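Local atomic coordinates of F420-dependent methylenetetrahydromethanopterin dehydrogenase (Methanopyrus kandleri, PDB entry 1QV9), a protein that catalyses the reversible, coenzyme F420-dependent reduction of methenyl-tetrahydromethanopterin to methylene-tetrahydromethanopterin in methanogenesis from carbon dioxide, working as a homohexamer built as a trimer of dimers. Residues M55-A60 against S90-V95; K82-L87 against A94-D99. One frame throughout, in Å; residues are numbered along the deposited sequence.

Interaction 1: M55-A60 against S90-V95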
# COMPACT_ATOMS: atom_id res chain seq x y z
N MSE A 55 -45.39 15.52 0.62
CA MSE A 55 -45.10 15.41 -0.82
C MSE A 55 -45.34 13.97 -1.26
O MSE A 55 -45.95 13.70 -2.30
CB MSE A 55 -43.62 15.74 -1.11
CG MSE A 55 -43.34 17.07 -1.78
SE MSE A 55 -41.50 17.12 -2.43
CE MSE A 55 -40.64 16.81 -0.71
N ALA A 56 -44.82 13.03 -0.48
CA ALA A 56 -44.96 11.63 -0.83
C ALA A 56 -46.42 11.18 -0.86
O ALA A 56 -46.85 10.47 -1.77
CB ALA A 56 -44.19 10.79 0.18
N LEU A 57 -47.18 11.55 0.16
CA LEU A 57 -48.58 11.12 0.23
C LEU A 57 -49.46 11.79 -0.82
O LEU A 57 -50.45 11.21 -1.26
CB LEU A 57 -49.12 11.34 1.65
CG LEU A 57 -48.39 10.47 2.68
CD1 LEU A 57 -48.85 10.86 4.07
CD2 LEU A 57 -48.65 8.98 2.43
N ASP A 58 -49.06 12.99 -1.25
CA ASP A 58 -49.79 13.70 -2.28
C ASP A 58 -49.55 12.95 -3.59
O ASP A 58 -50.48 12.66 -4.35
CB ASP A 58 -49.26 15.14 -2.36
CG ASP A 58 -49.84 15.89 -3.52
OD1 ASP A 58 -51.08 16.03 -3.56
OD2 ASP A 58 -49.07 16.34 -4.41
N ILE A 59 -48.30 12.59 -3.85
CA ILE A 59 -47.93 11.85 -5.05
C ILE A 59 -48.61 10.47 -5.05
O ILE A 59 -49.07 9.98 -6.10
CB ILE A 59 -46.40 11.70 -5.12
CG1 ILE A 59 -45.79 13.06 -5.49
CG2 ILE A 59 -45.98 10.67 -6.15
CD1 ILE A 59 -44.33 13.20 -5.01
N ALA A 60 -48.66 9.85 -3.87
CA ALA A 60 -49.24 8.52 -3.71
C ALA A 60 -50.68 8.38 -4.21
O ALA A 60 -51.07 7.32 -4.68
CB ALA A 60 -49.13 8.09 -2.24
N SER A 90 -51.14 6.08 7.62
CA SER A 90 -51.59 5.93 6.24
C SER A 90 -51.93 4.48 5.94
O SER A 90 -51.63 3.58 6.74
CB SER A 90 -50.52 6.39 5.24
OG SER A 90 -49.50 5.42 5.08
N GLU A 91 -52.52 4.27 4.77
CA GLU A 91 -52.91 2.94 4.28
C GLU A 91 -51.75 2.22 3.57
O GLU A 91 -51.87 1.05 3.19
CB GLU A 91 -54.06 3.07 3.26
CG GLU A 91 -53.62 3.80 1.98
CD GLU A 91 -54.58 3.65 0.80
OE1 GLU A 91 -54.46 2.67 0.03
OE2 GLU A 91 -55.46 4.52 0.65
N TYR A 92 -50.64 2.92 3.36
CA TYR A 92 -49.53 2.34 2.63
C TYR A 92 -48.49 1.60 3.46
O TYR A 92 -47.93 2.19 4.37
CB TYR A 92 -48.76 3.45 1.86
CG TYR A 92 -49.65 4.23 0.98
CD1 TYR A 92 -50.08 3.70 -0.23
CD2 TYR A 92 -50.09 5.49 1.36
CE1 TYR A 92 -50.95 4.42 -1.06
CE2 TYR A 92 -50.95 6.21 0.56
CZ TYR A 92 -51.37 5.67 -0.64
OH TYR A 92 -52.23 6.39 -1.46
N PRO A 93 -48.22 0.31 3.15
CA PRO A 93 -47.21 -0.47 3.90
C PRO A 93 -45.93 0.34 3.82
O PRO A 93 -45.59 0.84 2.74
CB PRO A 93 -47.12 -1.76 3.10
CG PRO A 93 -48.55 -1.94 2.61
CD PRO A 93 -48.86 -0.52 2.11
N ALA A 94 -45.24 0.47 4.94
CA ALA A 94 -44.02 1.31 4.97
C ALA A 94 -42.87 0.66 5.73
O ALA A 94 -43.08 -0.12 6.67
CB ALA A 94 -44.37 2.66 5.61
N VAL A 95 -41.66 1.05 5.34
CA VAL A 95 -40.43 0.54 5.92
C VAL A 95 -39.54 1.72 6.26
O VAL A 95 -39.45 2.67 5.47
CB VAL A 95 -39.65 -0.34 4.90
CG1 VAL A 95 -38.30 -0.83 5.51
CG2 VAL A 95 -40.52 -1.53 4.47
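The loop that leads into strand 94-99 of the parallel sheet meets the later turns of helix 46-63 here, with the ring of Y92 set against L57 and A60. L57 supplies one branch: its CD2 lies 3.9 Å from Y92 CD2, at the flank of the ring nearer the loop backbone. One helical turn on, A60 touches the phenol end, its CB 3.7 Å from Y92 CZ. Both methyls approach the ring obliquely, and L57 and Y92 run past each other in opposite directions. With CG of Y92 anti to its carbonyl carbon (chi1 -55°), the ring extends from the loop to the helix. Y92 OH comes 3.5 Å from A60 O, a proximity without a hydrogen bond.

The loop has its own brace, an ST turn, in which S90 OG accepts from Y92 N at 3.2 Å with an N-H...O angle of 149°. The same hydroxyl is hydrogen-bonded to L87 O near the end of helix 78-88, which ties the turn back to the preceding helix. Between S90 and Y92 in the sequence, E91 lays its CG 3.8 Å above the centre of one face of the Y92 ring. L57 CD2 also lies 4.3 Å from S90 CB. I68 of strand 67-71 packs on both L57 and Y92, while P65 touches A60 and Y92.

Interaction 2: K82-L87 against A94-D99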
# COMPACT_ATOMS: atom_id res chain seq x y z
N LYS A 82 -41.89 12.04 13.41
CA LYS A 82 -43.04 12.60 12.74
C LYS A 82 -43.34 11.79 11.46
O LYS A 82 -44.50 11.49 11.17
CB LYS A 82 -42.77 14.07 12.42
CG LYS A 82 -43.93 14.82 11.79
CD LYS A 82 -45.21 14.77 12.65
CE LYS A 82 -46.29 15.68 12.06
NZ LYS A 82 -47.57 15.60 12.83
N ALA A 83 -42.31 11.43 10.71
CA ALA A 83 -42.53 10.62 9.52
C ALA A 83 -43.15 9.28 9.93
O ALA A 83 -44.03 8.76 9.21
CB ALA A 83 -41.23 10.35 8.79
N ARG A 84 -42.65 8.69 11.02
CA ARG A 84 -43.19 7.41 11.47
C ARG A 84 -44.66 7.54 11.80
O ARG A 84 -45.45 6.73 11.37
CB ARG A 84 -42.39 6.87 12.66
CG ARG A 84 -41.02 6.35 12.25
CD ARG A 84 -40.33 5.61 13.37
NE ARG A 84 -39.93 6.48 14.48
CZ ARG A 84 -40.46 6.42 15.69
NH1 ARG A 84 -40.03 7.25 16.63
NH2 ARG A 84 -41.41 5.52 15.97
N GLU A 85 -45.04 8.59 12.52
CA GLU A 85 -46.45 8.79 12.85
C GLU A 85 -47.32 8.90 11.60
O GLU A 85 -48.36 8.25 11.47
CB GLU A 85 -46.64 10.06 13.64
CG GLU A 85 -46.06 10.08 15.01
CD GLU A 85 -46.43 11.38 15.73
OE1 GLU A 85 -47.65 11.72 15.74
OE2 GLU A 85 -45.52 12.05 16.27
N MSE A 86 -46.88 9.75 10.66
CA MSE A 86 -47.62 9.95 9.43
C MSE A 86 -47.75 8.70 8.58
O MSE A 86 -48.82 8.42 8.06
CB MSE A 86 -46.97 11.09 8.64
CG MSE A 86 -46.84 12.38 9.47
SE MSE A 86 -45.84 13.78 8.56
CE MSE A 86 -47.05 14.12 7.06
N LEU A 87 -46.66 7.95 8.43
CA LEU A 87 -46.70 6.74 7.63
C LEU A 87 -47.51 5.65 8.32
O LEU A 87 -48.22 4.89 7.65
CB LEU A 87 -45.27 6.24 7.34
CG LEU A 87 -44.54 7.22 6.40
CD1 LEU A 87 -43.08 6.81 6.28
CD2 LEU A 87 -45.22 7.25 5.01
N ALA A 94 -45.24 0.47 4.94
CA ALA A 94 -44.02 1.31 4.97
C ALA A 94 -42.87 0.66 5.73
O ALA A 94 -43.08 -0.12 6.67
CB ALA A 94 -44.37 2.66 5.61
N VAL A 95 -41.66 1.05 5.34
CA VAL A 95 -40.43 0.54 5.92
C VAL A 95 -39.54 1.72 6.26
O VAL A 95 -39.45 2.67 5.47
CB VAL A 95 -39.65 -0.34 4.90
CG1 VAL A 95 -38.30 -0.83 5.51
CG2 VAL A 95 -40.52 -1.53 4.47
N ILE A 96 -38.93 1.67 7.44
CA ILE A 96 -38.02 2.71 7.89
C ILE A 96 -36.58 2.21 7.76
O ILE A 96 -36.25 1.15 8.30
CB ILE A 96 -38.28 3.05 9.40
CG1 ILE A 96 -39.74 3.47 9.63
CG2 ILE A 96 -37.37 4.17 9.88
CD1 ILE A 96 -40.20 4.64 8.79
N ILE A 97 -35.73 2.96 7.07
CA ILE A 97 -34.31 2.61 6.97
C ILE A 97 -33.63 3.58 7.90
O ILE A 97 -33.83 4.79 7.78
CB ILE A 97 -33.78 2.80 5.50
CG1 ILE A 97 -34.35 1.72 4.55
CG2 ILE A 97 -32.26 2.85 5.52
CD1 ILE A 97 -34.73 0.41 5.14
N GLY A 98 -32.85 3.05 8.84
CA GLY A 98 -32.15 3.88 9.81
C GLY A 98 -30.83 3.30 10.27
O GLY A 98 -30.35 2.34 9.70
N ASP A 99 -30.27 3.91 11.31
CA ASP A 99 -28.99 3.53 11.91
C ASP A 99 -29.22 2.98 13.32
O ASP A 99 -30.36 2.76 13.74
CB ASP A 99 -27.98 4.71 11.89
CG ASP A 99 -28.54 6.01 12.44
OD1 ASP A 99 -27.74 6.97 12.58
OD2 ASP A 99 -29.73 6.09 12.72
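R84 CG and I96 CG1 are each anti to their own carbonyl carbon (chi1 -73° in R84, -57° in I96), and these branches meet between segment 82-87 of helix 78-88 and strand 94-99. R84 CG lies 3.9 Å from I96 CD1 and 4.1 Å from I96 CG1, so the aliphatic root of the arginine rests on the outer arm of the isoleucine. The two side chains cross at about a right angle. One turn along the helix, L87 touches the strand at two places: its CB is 4.1 Å from A94 CB, and its CD1 makes a looser approach of 4.4 Å to I96 CD1. A94 and I96 both point toward the helix, whereas V95 between them points away, as expected for neighbouring residues of an extended strand.

No hydrogen bond joins the segments, and all four touching residues are buried. The guanidinium group of R84 is nevertheless well supplied: the chain bends at chi3, NE bonds to P75 O, and NH2 makes a salt bridge to E108 OE1 and a hydrogen bond to Q112 OE1. Its charge is probably balanced mainly by E108, beyond the apolar contact, while its methylene portion serves the packing.

The segment axes approach to 9.8 Å at 168°, nearly antiparallel, which fits the return leg of the beta-alpha-beta unit formed by strand 67-71, helix 78-88 and strand 94-99. L87 also packs on I68 and Y70 of strand 67-71, A83 rests on V49 and V53 of helix 46-63, and M109 of helix 106-111 touches both R84 and I96.

Overall arrangement
Interactions 1 and 2 have centres 11 Å apart, and their segments overlap at A94 and V95, though neither residue touches the helix in interaction 1. Along the chain, helix 46-63 comes first, then strand 67-71, helix 78-88 and finally the loop and strand 94-99, which supply the second side of both contacts. Interaction 1 uses the approach to this strand, whereas interaction 2 uses A94 and I96 within it. The strand lies between 67-71 and 115-119 in the parallel sheet, and I68 of strand 67-71 borders both contacts. In this part of the alpha/beta domain, helix 46-63 packs on the entry loop and helix 78-88 on the strand itself.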